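Side-chain contacts in probable aminotransferase (Pseudomonas aeruginosa, PDB 5YKR), which is probably a class-III aminotransferase, a two-chain assembly with the fold shared by the pyridoxal-phosphate proteins of that family: residues Ala210-Ala213 and Ala214-Gly218; Gly244-Glu247 and Leu248-His252; Val194-Ala197 and Thr198-Leu202. All blocks are in the same frame, centred on the assembly; numbering follows the deposited sequence.

Interaction 1. Residues Ala210-Ala213 and Ala214-Gly218; sequences ALEA and ALAHG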
ATOM      1  N   ALA A 210     -16.997  27.455 -11.232  1.00 16.04           N
ATOM      2  CA  ALA A 210     -15.745  26.878 -11.757  1.00 15.24           C
ATOM      3  C   ALA A 210     -15.878  25.381 -11.966  1.00 14.49           C
ATOM      4  O   ALA A 210     -15.365  24.842 -12.929  1.00 13.95           O
ATOM      5  CB  ALA A 210     -14.582  27.181 -10.847  1.00 16.13           C
ATOM      6  N   LEU A 211     -16.573  24.698 -11.033  1.00 13.88           N
ATOM      7  CA  LEU A 211     -16.777  23.266 -11.204  1.00 13.85           C
ATOM      8  C   LEU A 211     -17.615  22.966 -12.449  1.00 13.82           C
ATOM      9  O   LEU A 211     -17.266  22.081 -13.227  1.00 14.18           O
ATOM     10  CB  LEU A 211     -17.438  22.669  -9.963  1.00 14.74           C
ATOM     11  CG  LEU A 211     -17.643  21.172 -10.043  1.00 16.50           C
ATOM     12  CD1 LEU A 211     -16.325  20.419 -10.142  1.00 16.15           C
ATOM     13  CD2 LEU A 211     -18.377  20.772  -8.765  1.00 20.65           C
ATOM     14  N   GLU A 212     -18.669  23.760 -12.676  1.00 14.86           N
ATOM     15  CA  GLU A 212     -19.488  23.609 -13.883  1.00 15.81           C
ATOM     16  C   GLU A 212     -18.641  23.767 -15.153  1.00 15.74           C
ATOM     17  O   GLU A 212     -18.719  22.944 -16.084  1.00 15.26           O
ATOM     18  CB  GLU A 212     -20.646  24.605 -13.845  1.00 18.80           C
ATOM     19  CG  GLU A 212     -21.434  24.741 -15.129  1.00 21.48           C
ATOM     20  CD  GLU A 212     -22.124  23.509 -15.621  1.00 27.49           C
ATOM     21  OE1 GLU A 212     -22.807  22.936 -14.783  1.00 35.34           O
ATOM     22  OE2 GLU A 212     -22.031  23.138 -16.854  1.00 37.82           O
ATOM     23  N   ALA A 213     -17.822  24.821 -15.160  1.00 14.35           N
ATOM     24  CA  ALA A 213     -16.976  25.065 -16.332  1.00 15.07           C
ATOM     25  C   ALA A 213     -16.008  23.902 -16.610  1.00 13.85           C
ATOM     26  O   ALA A 213     -15.768  23.505 -17.759  1.00 14.76           O
ATOM     27  CB  ALA A 213     -16.204  26.367 -16.205  1.00 15.10           C
ATOM     28  N   ALA A 214     -15.463  23.329 -15.545  1.00 13.19           N
ATOM     29  CA  ALA A 214     -14.576  22.171 -15.702  1.00 12.91           C
ATOM     30  C   ALA A 214     -15.292  20.931 -16.255  1.00 12.78           C
ATOM     31  O   ALA A 214     -14.819  20.298 -17.177  1.00 13.22           O
ATOM     32  CB  ALA A 214     -13.922  21.832 -14.363  1.00 13.53           C
ATOM     33  N   LEU A 215     -16.439  20.594 -15.660  1.00 12.34           N
ATOM     34  CA  LEU A 215     -17.178  19.397 -16.082  1.00 13.87           C
ATOM     35  C   LEU A 215     -17.764  19.510 -17.490  1.00 14.36           C
ATOM     36  O   LEU A 215     -17.896  18.503 -18.189  1.00 14.82           O
ATOM     37  CB  LEU A 215     -18.295  19.063 -15.093  1.00 13.97           C
ATOM     38  CG  LEU A 215     -17.872  18.831 -13.657  1.00 15.59           C
ATOM     39  CD1 LEU A 215     -19.081  18.400 -12.823  1.00 15.93           C
ATOM     40  CD2 LEU A 215     -16.729  17.847 -13.518  1.00 15.65           C
ATOM     41  N   ALA A 216     -18.064  20.749 -17.907  1.00 14.50           N
ATOM     42  CA  ALA A 216     -18.711  20.963 -19.198  1.00 16.21           C
ATOM     43  C   ALA A 216     -17.846  20.555 -20.386  1.00 16.10           C
ATOM     44  O   ALA A 216     -18.342  20.353 -21.489  1.00 17.48           O
ATOM     45  CB  ALA A 216     -19.140  22.438 -19.351  1.00 19.14           C
ATOM     46  N   HIS A 217     -16.539  20.424 -20.181  1.00 15.94           N
ATOM     47  CA  HIS A 217     -15.668  19.927 -21.265  1.00 15.61           C
ATOM     48  C   HIS A 217     -16.006  18.504 -21.693  1.00 15.25           C
ATOM     49  O   HIS A 217     -15.618  18.078 -22.776  1.00 19.06           O
ATOM     50  CB  HIS A 217     -14.186  20.030 -20.925  1.00 14.54           C
ATOM     51  CG  HIS A 217     -13.746  21.419 -20.653  1.00 14.77           C
ATOM     52  ND1 HIS A 217     -13.510  22.351 -21.647  1.00 17.44           N
ATOM     53  CD2 HIS A 217     -13.622  22.076 -19.477  1.00 14.46           C
ATOM     54  CE1 HIS A 217     -13.162  23.488 -21.070  1.00 17.74           C
ATOM     55  NE2 HIS A 217     -13.221  23.361 -19.770  1.00 18.83           N
ATOM     56  N   GLY A 218     -16.660  17.730 -20.825  1.00 15.36           N
ATOM     57  CA  GLY A 218     -17.088  16.397 -21.235  1.00 16.93           C
ATOM     58  C   GLY A 218     -16.028  15.337 -21.098  1.00 16.95           C
ATOM     59  O   GLY A 218     -16.241  14.221 -21.546  1.00 21.48           O
TER
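A210 and A214 sit one helical turn apart, joined by the bond from A214 N to A210 O at 3.0 Å. The next two residues repeat the pattern, L215 N to L211 O at 3.0 Å and A216 N to E212 O at 2.9 Å. The last bond is the most bent of the three at its hydrogen, 142°. L215 to G218 form a type I beta turn, closed by G218 N on L215 O at 3.0 Å, and G218 itself takes a positive phi of 84°, a conformation that suits glycine.

On the inner side of the helix the L211 and L215 side chains slant across one another. L211 CD1 comes 4.2 Å from L215 CG, an easy van der Waals distance, while the same L215 CG sits only 3.3 Å from L211 O. Helix 208-215 crosses from edge strand 200-203 to the parallel strand 220-225, with strand 158-162 lying between them in the sheet. L211 packs on L245 and L248 of helix 241-251, and L215 on L248 and on V220 and V223 of strand 220-225.

E212 leaves the helix with CG anti to its own nitrogen, then bends at chi2 (61°), which brings OE2 to 3.9 Å from A216 CB. Its other oxygen, OE1, is held by a salt bridge to R251. H217 folds back beside the last turn: its CD2 lies 3.1 Å from A213 O, which meets the ring obliquely, while A214 O lies at the ring edge, in its plane. The imidazole also touches R201 of strand 200-203.

Interaction 2. Residues Gly244-Glu247 and Leu248-His252; sequences GLRE and LTRRH
R246 lays its guanidinium flat against that of R250, one helical turn further on, with centres 4.4 Å apart and planes only 8° from parallel. The overlap is offset: R250 NE sits toward the rim of the R246 group, while R246 CD lies over the centre of the R250 group. R250 runs out straight from CG to NE, whereas R246 is bent at chi2 and chi3, and the two side chains cross at about a right angle. The stacked pair gathers at acidic partners, R246 NH2 on D280 and R250 NH2 on E278, so the two positive charges are probably well compensated; R246 NH1 also donates to E278 O.

R246 NH2 has a further acceptor in T249 OG1 at 2.9 Å, which lies 33° out of the guanidinium plane. T249 places that hydroxyl between its backbone nitrogen and carbonyl carbon, back over the preceding turn, 2.9 Å from L245 O and 3.1 Å from R246 O. All this belongs to helix 241-251, the crossover of the beta-alpha-beta unit formed with strands 220-225 and 255-259; L245, R246 and T249 rest on L256 of the latter strand.

On a more exposed side, E247 and R251 form a side-on bidentate salt bridge. R251 NE reaches E247 OE2 at 2.8 Å in an almost straight bond (173°), and R251 NH2 reaches E247 OE1 at 3.0 Å. Both oxygens use syn lone pairs, and NH1 is turned to helix 208-215. At the helix end H252 approaches L248 O with both ND1 and backbone N, from opposite faces of the carbonyl plane, the ND1 bond measuring 3.0 Å.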
ATOM      1  N   GLY A 244     -24.931  21.325  -4.642  1.00 18.14           N
ATOM      2  CA  GLY A 244     -24.487  21.725  -5.984  1.00 17.89           C
ATOM      3  C   GLY A 244     -23.506  20.757  -6.598  1.00 16.62           C
ATOM      4  O   GLY A 244     -23.565  20.425  -7.766  1.00 16.76           O
ATOM      5  N   LEU A 245     -22.563  20.298  -5.773  1.00 15.60           N
ATOM      6  CA  LEU A 245     -21.598  19.304  -6.190  1.00 15.05           C
ATOM      7  C   LEU A 245     -22.304  18.039  -6.659  1.00 14.68           C
ATOM      8  O   LEU A 245     -21.952  17.448  -7.686  1.00 14.29           O
ATOM      9  CB  LEU A 245     -20.617  19.035  -5.039  1.00 15.14           C
ATOM     10  CG  LEU A 245     -19.629  17.854  -5.221  1.00 14.02           C
ATOM     11  CD1 LEU A 245     -18.728  18.079  -6.427  1.00 14.55           C
ATOM     12  CD2 LEU A 245     -18.804  17.739  -3.948  1.00 14.22           C
ATOM     13  N   ARG A 246     -23.272  17.587  -5.876  1.00 14.91           N
ATOM     14  CA  ARG A 246     -23.988  16.367  -6.236  1.00 14.95           C
ATOM     15  C   ARG A 246     -24.796  16.569  -7.513  1.00 14.49           C
ATOM     16  O   ARG A 246     -24.837  15.690  -8.350  1.00 16.00           O
ATOM     17  CB  ARG A 246     -24.857  15.894  -5.072  1.00 14.93           C
ATOM     18  CG  ARG A 246     -25.719  14.698  -5.355  1.00 15.46           C
ATOM     19  CD  ARG A 246     -24.933  13.397  -5.503  1.00 16.05           C
ATOM     20  NE  ARG A 246     -24.207  13.308  -6.779  1.00 14.37           N
ATOM     21  CZ  ARG A 246     -23.646  12.200  -7.248  1.00 14.64           C
ATOM     22  NH1 ARG A 246     -23.652  11.085  -6.517  1.00 15.18           N
ATOM     23  NH2 ARG A 246     -23.069  12.195  -8.440  1.00 15.54           N
ATOM     24  N   GLU A 247     -25.478  17.719  -7.616  1.00 16.40           N
ATOM     25  CA  GLU A 247     -26.287  17.997  -8.786  1.00 19.66           C
ATOM     26  C   GLU A 247     -25.446  18.081 -10.072  1.00 17.99           C
ATOM     27  O   GLU A 247     -25.811  17.491 -11.095  1.00 19.56           O
ATOM     28  CB  GLU A 247     -27.187  19.215  -8.555  1.00 22.36           C
ATOM     29  CG  GLU A 247     -28.236  19.446  -9.662  1.00 26.86           C
ATOM     30  CD  GLU A 247     -27.700  20.145 -10.920  1.00 32.86           C
ATOM     31  OE1 GLU A 247     -26.726  20.952 -10.825  1.00 33.46           O
ATOM     32  OE2 GLU A 247     -28.222  19.900 -12.021  1.00 39.54           O
ATOM     33  N   LEU A 248     -24.333  18.832 -10.025  1.00 16.91           N
ATOM     34  CA  LEU A 248     -23.482  18.998 -11.208  1.00 17.71           C
ATOM     35  C   LEU A 248     -22.891  17.672 -11.684  1.00 16.40           C
ATOM     36  O   LEU A 248     -22.838  17.414 -12.870  1.00 16.29           O
ATOM     37  CB  LEU A 248     -22.346  19.985 -10.895  1.00 17.78           C
ATOM     38  CG  LEU A 248     -22.714  21.487 -10.861  1.00 21.16           C
ATOM     39  CD1 LEU A 248     -21.575  22.315 -10.373  1.00 24.21           C
ATOM     40  CD2 LEU A 248     -23.082  21.928 -12.215  1.00 26.94           C
ATOM     41  N   THR A 249     -22.416  16.855 -10.730  1.00 14.82           N
ATOM     42  CA  THR A 249     -21.846  15.607 -11.136  1.00 14.71           C
ATOM     43  C   THR A 249     -22.915  14.672 -11.721  1.00 14.82           C
ATOM     44  O   THR A 249     -22.667  13.984 -12.714  1.00 17.46           O
ATOM     45  CB  THR A 249     -21.059  14.925  -9.984  1.00 13.93           C
ATOM     46  OG1 THR A 249     -21.866  14.813  -8.808  1.00 14.35           O
ATOM     47  CG2 THR A 249     -19.746  15.668  -9.670  1.00 14.36           C
ATOM     48  N   ARG A 250     -24.131  14.684 -11.158  1.00 17.15           N
ATOM     49  CA  ARG A 250     -25.218  13.921 -11.787  1.00 19.77           C
ATOM     50  C   ARG A 250     -25.515  14.383 -13.204  1.00 19.94           C
ATOM     51  O   ARG A 250     -25.599  13.551 -14.137  1.00 20.52           O
ATOM     52  CB  ARG A 250     -26.472  13.984 -10.954  1.00 21.62           C
ATOM     53  CG  ARG A 250     -26.367  12.977  -9.860  1.00 24.74           C
ATOM     54  CD  ARG A 250     -27.448  13.173  -8.863  1.00 28.06           C
ATOM     55  NE  ARG A 250     -27.417  12.108  -7.884  1.00 27.99           N
ATOM     56  CZ  ARG A 250     -28.040  12.176  -6.713  1.00 32.87           C
ATOM     57  NH1 ARG A 250     -28.715  13.279  -6.348  1.00 29.26           N
ATOM     58  NH2 ARG A 250     -27.950  11.150  -5.861  1.00 35.67           N
ATOM     59  N   ARG A 251     -25.595  15.699 -13.376  1.00 18.65           N
ATOM     60  CA  ARG A 251     -26.006  16.261 -14.658  1.00 20.69           C
ATOM     61  C   ARG A 251     -25.000  15.940 -15.751  1.00 21.56           C
ATOM     62  O   ARG A 251     -25.364  15.635 -16.882  1.00 26.72           O
ATOM     63  CB  ARG A 251     -26.227  17.751 -14.495  1.00 22.92           C
ATOM     64  CG  ARG A 251     -26.651  18.435 -15.798  1.00 25.62           C
ATOM     65  CD  ARG A 251     -27.470  19.671 -15.606  1.00 29.00           C
ATOM     66  NE  ARG A 251     -27.032  20.516 -14.507  1.00 27.97           N
ATOM     67  CZ  ARG A 251     -26.099  21.456 -14.542  1.00 31.79           C
ATOM     68  NH1 ARG A 251     -25.424  21.748 -15.658  1.00 33.26           N
ATOM     69  NH2 ARG A 251     -25.862  22.128 -13.428  1.00 34.48           N
ATOM     70  N   HIS A 252     -23.726  15.911 -15.367  1.00 17.56           N
ATOM     71  CA  HIS A 252     -22.643  15.627 -16.312  1.00 18.05           C
ATOM     72  C   HIS A 252     -22.196  14.147 -16.321  1.00 18.28           C
ATOM     73  O   HIS A 252     -21.227  13.792 -17.027  1.00 17.56           O
ATOM     74  CB  HIS A 252     -21.444  16.549 -16.021  1.00 17.70           C
ATOM     75  CG  HIS A 252     -21.683  17.974 -16.335  1.00 19.13           C
ATOM     76  ND1 HIS A 252     -22.109  18.889 -15.407  1.00 22.27           N
ATOM     77  CD2 HIS A 252     -21.570  18.631 -17.499  1.00 19.06           C
ATOM     78  CE1 HIS A 252     -22.250  20.064 -16.001  1.00 21.55           C
ATOM     79  NE2 HIS A 252     -21.918  19.929 -17.260  1.00 21.15           N
TER

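Interaction 3. Residues Val194-Ala197 and Thr198-Leu202; sequences VRHA and TTTRL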
ATOM      1  N   VAL A 194       4.435  12.908 -15.468  1.00 22.46           N
ATOM      2  CA  VAL A 194       3.007  13.177 -15.752  1.00 23.50           C
ATOM      3  C   VAL A 194       2.963  14.592 -16.362  1.00 21.63           C
ATOM      4  O   VAL A 194       3.626  15.487 -15.853  1.00 20.23           O
ATOM      5  CB  VAL A 194       2.155  13.184 -14.443  1.00 27.86           C
ATOM      6  CG1 VAL A 194       0.686  13.529 -14.730  1.00 26.93           C
ATOM      7  CG2 VAL A 194       2.271  11.866 -13.664  1.00 24.94           C
ATOM      8  N   ARG A 195       2.196  14.793 -17.448  1.00 22.00           N
ATOM      9  CA  ARG A 195       1.785  16.121 -17.880  1.00 21.96           C
ATOM     10  C   ARG A 195       0.360  16.311 -17.344  1.00 17.04           C
ATOM     11  O   ARG A 195      -0.595  15.773 -17.906  1.00 16.96           O
ATOM     12  CB  ARG A 195       1.815  16.252 -19.416  1.00 30.02           C
ATOM     13  CG  ARG A 195       3.069  16.951 -19.950  1.00 39.08           C
ATOM     14  CD  ARG A 195       2.892  17.520 -21.384  1.00 43.41           C
ATOM     15  NE  ARG A 195       1.672  18.340 -21.612  1.00 46.92           N
ATOM     16  CZ  ARG A 195       0.676  18.056 -22.465  1.00 47.57           C
ATOM     17  NH1 ARG A 195       0.706  16.970 -23.249  1.00 43.58           N
ATOM     18  NH2 ARG A 195      -0.362  18.888 -22.551  1.00 48.36           N
ATOM     19  N   HIS A 196       0.216  17.095 -16.273  1.00 15.62           N
ATOM     20  CA  HIS A 196      -1.065  17.106 -15.571  1.00 12.64           C
ATOM     21  C   HIS A 196      -2.198  17.731 -16.397  1.00 13.99           C
ATOM     22  O   HIS A 196      -3.364  17.428 -16.152  1.00 13.97           O
ATOM     23  CB  HIS A 196      -0.984  17.835 -14.246  1.00 12.70           C
ATOM     24  CG  HIS A 196      -0.180  17.124 -13.218  1.00 12.07           C
ATOM     25  ND1 HIS A 196      -0.706  16.211 -12.303  1.00 15.20           N
ATOM     26  CD2 HIS A 196       1.131  17.249 -12.908  1.00 12.77           C
ATOM     27  CE1 HIS A 196       0.282  15.778 -11.540  1.00 11.72           C
ATOM     28  NE2 HIS A 196       1.395  16.393 -11.879  1.00 16.73           N
ATOM     29  N   ALA A 197      -1.886  18.550 -17.396  1.00 15.91           N
ATOM     30  CA  ALA A 197      -2.954  19.022 -18.267  1.00 17.82           C
ATOM     31  C   ALA A 197      -3.716  17.878 -18.965  1.00 17.55           C
ATOM     32  O   ALA A 197      -4.872  18.060 -19.371  1.00 20.65           O
ATOM     33  CB  ALA A 197      -2.381  19.979 -19.307  1.00 19.96           C
ATOM     34  N   THR A 198      -3.088  16.716 -19.112  1.00 15.84           N
ATOM     35  CA  THR A 198      -3.732  15.582 -19.738  1.00 17.09           C
ATOM     36  C   THR A 198      -4.542  14.712 -18.782  1.00 16.41           C
ATOM     37  O   THR A 198      -5.368  13.927 -19.222  1.00 20.17           O
ATOM     38  CB  THR A 198      -2.722  14.691 -20.495  1.00 21.23           C
ATOM     39  OG1 THR A 198      -1.977  13.899 -19.574  1.00 23.48           O
ATOM     40  CG2 THR A 198      -1.772  15.534 -21.376  1.00 20.86           C
ATOM     41  N   THR A 199      -4.293  14.836 -17.467  1.00 14.46           N
ATOM     42  CA  THR A 199      -4.935  13.986 -16.463  1.00 14.19           C
ATOM     43  C   THR A 199      -5.896  14.677 -15.518  1.00 12.71           C
ATOM     44  O   THR A 199      -6.714  14.001 -14.889  1.00 13.55           O
ATOM     45  CB  THR A 199      -3.876  13.308 -15.568  1.00 15.38           C
ATOM     46  OG1 THR A 199      -3.086  14.288 -14.919  1.00 16.31           O
ATOM     47  CG2 THR A 199      -2.933  12.454 -16.408  1.00 19.61           C
ATOM     48  N   THR A 200      -5.798  15.996 -15.379  1.00 11.72           N
ATOM     49  CA  THR A 200      -6.369  16.682 -14.247  1.00 11.24           C
ATOM     50  C   THR A 200      -6.976  18.025 -14.634  1.00 12.11           C
ATOM     51  O   THR A 200      -6.402  18.757 -15.450  1.00 13.65           O
ATOM     52  CB  THR A 200      -5.270  16.916 -13.174  1.00 11.28           C
ATOM     53  OG1 THR A 200      -4.523  15.712 -12.969  1.00 12.14           O
ATOM     54  CG2 THR A 200      -5.803  17.478 -11.883  1.00 10.78           C
ATOM     55  N   ARG A 201      -8.134  18.324 -14.020  1.00 10.29           N
ATOM     56  CA  ARG A 201      -8.705  19.670 -14.013  1.00 10.96           C
ATOM     57  C   ARG A 201      -8.760  20.119 -12.556  1.00 11.04           C
ATOM     58  O   ARG A 201      -9.223  19.387 -11.681  1.00 15.28           O
ATOM     59  CB  ARG A 201     -10.037  19.765 -14.720  1.00 11.52           C
ATOM     60  CG  ARG A 201      -9.953  19.495 -16.217  1.00 12.37           C
ATOM     61  CD  ARG A 201     -11.326  19.659 -16.899  1.00 12.77           C
ATOM     62  NE  ARG A 201     -11.266  19.397 -18.344  1.00 12.54           N
ATOM     63  CZ  ARG A 201     -10.756  20.253 -19.224  1.00 12.44           C
ATOM     64  NH1 ARG A 201     -10.314  21.468 -18.846  1.00 11.84           N
ATOM     65  NH2 ARG A 201     -10.707  19.926 -20.482  1.00 12.87           N
ATOM     66  N   LEU A 202      -8.218  21.289 -12.279  1.00 10.73           N
ATOM     67  CA  LEU A 202      -8.141  21.835 -10.919  1.00 10.10           C
ATOM     68  C   LEU A 202      -9.162  22.937 -10.723  1.00 10.49           C
ATOM     69  O   LEU A 202      -9.347  23.802 -11.593  1.00 10.94           O
ATOM     70  CB  LEU A 202      -6.750  22.343 -10.671  1.00 10.37           C
ATOM     71  CG  LEU A 202      -6.428  22.817  -9.266  1.00 11.13           C
ATOM     72  CD1 LEU A 202      -6.579  21.679  -8.246  1.00 11.61           C
ATOM     73  CD2 LEU A 202      -5.025  23.477  -9.158  1.00 10.92           C
TER
HETATM   74  O   HOH W   1      -6.565  19.966 -17.845  1.00 36.13           O
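H196 and T200 lie side by side, pointing the same way, in the tightly packed half of this turn. The T200 hydroxyl stands at the edge of the imidazole, in its plane, and V194 CG1 covers the centre of one ring face. T200 OG1 is 3.9 Å from H196 ND1, a nitrogen buried here with no partner in the model. T199 OG1 lies 2.8 Å from T200 OG1, and E172 O is hydrogen-bonded to the T200 hydroxyl. H196 O gathers two backbone donors: T200 N at 2.9 Å, nearly in line with the carbonyl though bent at its hydrogen (133°), and T199 N at 3.1 Å, well above the carbonyl plane. The T200 bond carries the turn into the strand; the T199 approach is a poorer one.

The other half is looser. R195 O is approached by T198 N, and T198 OG1 stands 2.9 Å from it because chi1 (76°) holds the hydroxyl between the backbone nitrogen and the carbonyl carbon. That puts the methyl against one face of the exposed R195 guanidinium: T198 CG2 sits toward the rim, with R195 NH1 at 3.4 Å. Solvent takes part as well, through a water that donates to A197 O at 3.0 Å and to T200 O at 2.7 Å, linking two acceptors that cannot pair directly.

T198 and T199 also pack on G193 of the second subunit, so the turn lies at the dimer contact. Inward, H196 and T200 rest on V175 and M183 of strands 175-177 and 183-185, while the backbone of T199 bonds to V159 and that of R201 to V159 and V161, setting strand 200-203 beside strand 158-162 as an outermost strand of the seven-stranded sheet within this chain.

In the fold
Along the chain the order is interaction 3, interaction 1, interaction 2. Centres of interactions 1 and 2 are 10 Å apart, and their helices touch through a salt bridge and leucine packing. Interaction 3 is about 14 Å from interaction 1 between centres, with H217 against R201, and about 21 Å from interaction 2, which it does not touch. The chain runs from edge strand 200-203 through helix 208-215, strand 220-225 and helix 241-251 to strand 255-259. The contacts thus lie on the edge and on adjacent covering helices of the seven-stranded sheet, with interaction 3 also at the subunit contact.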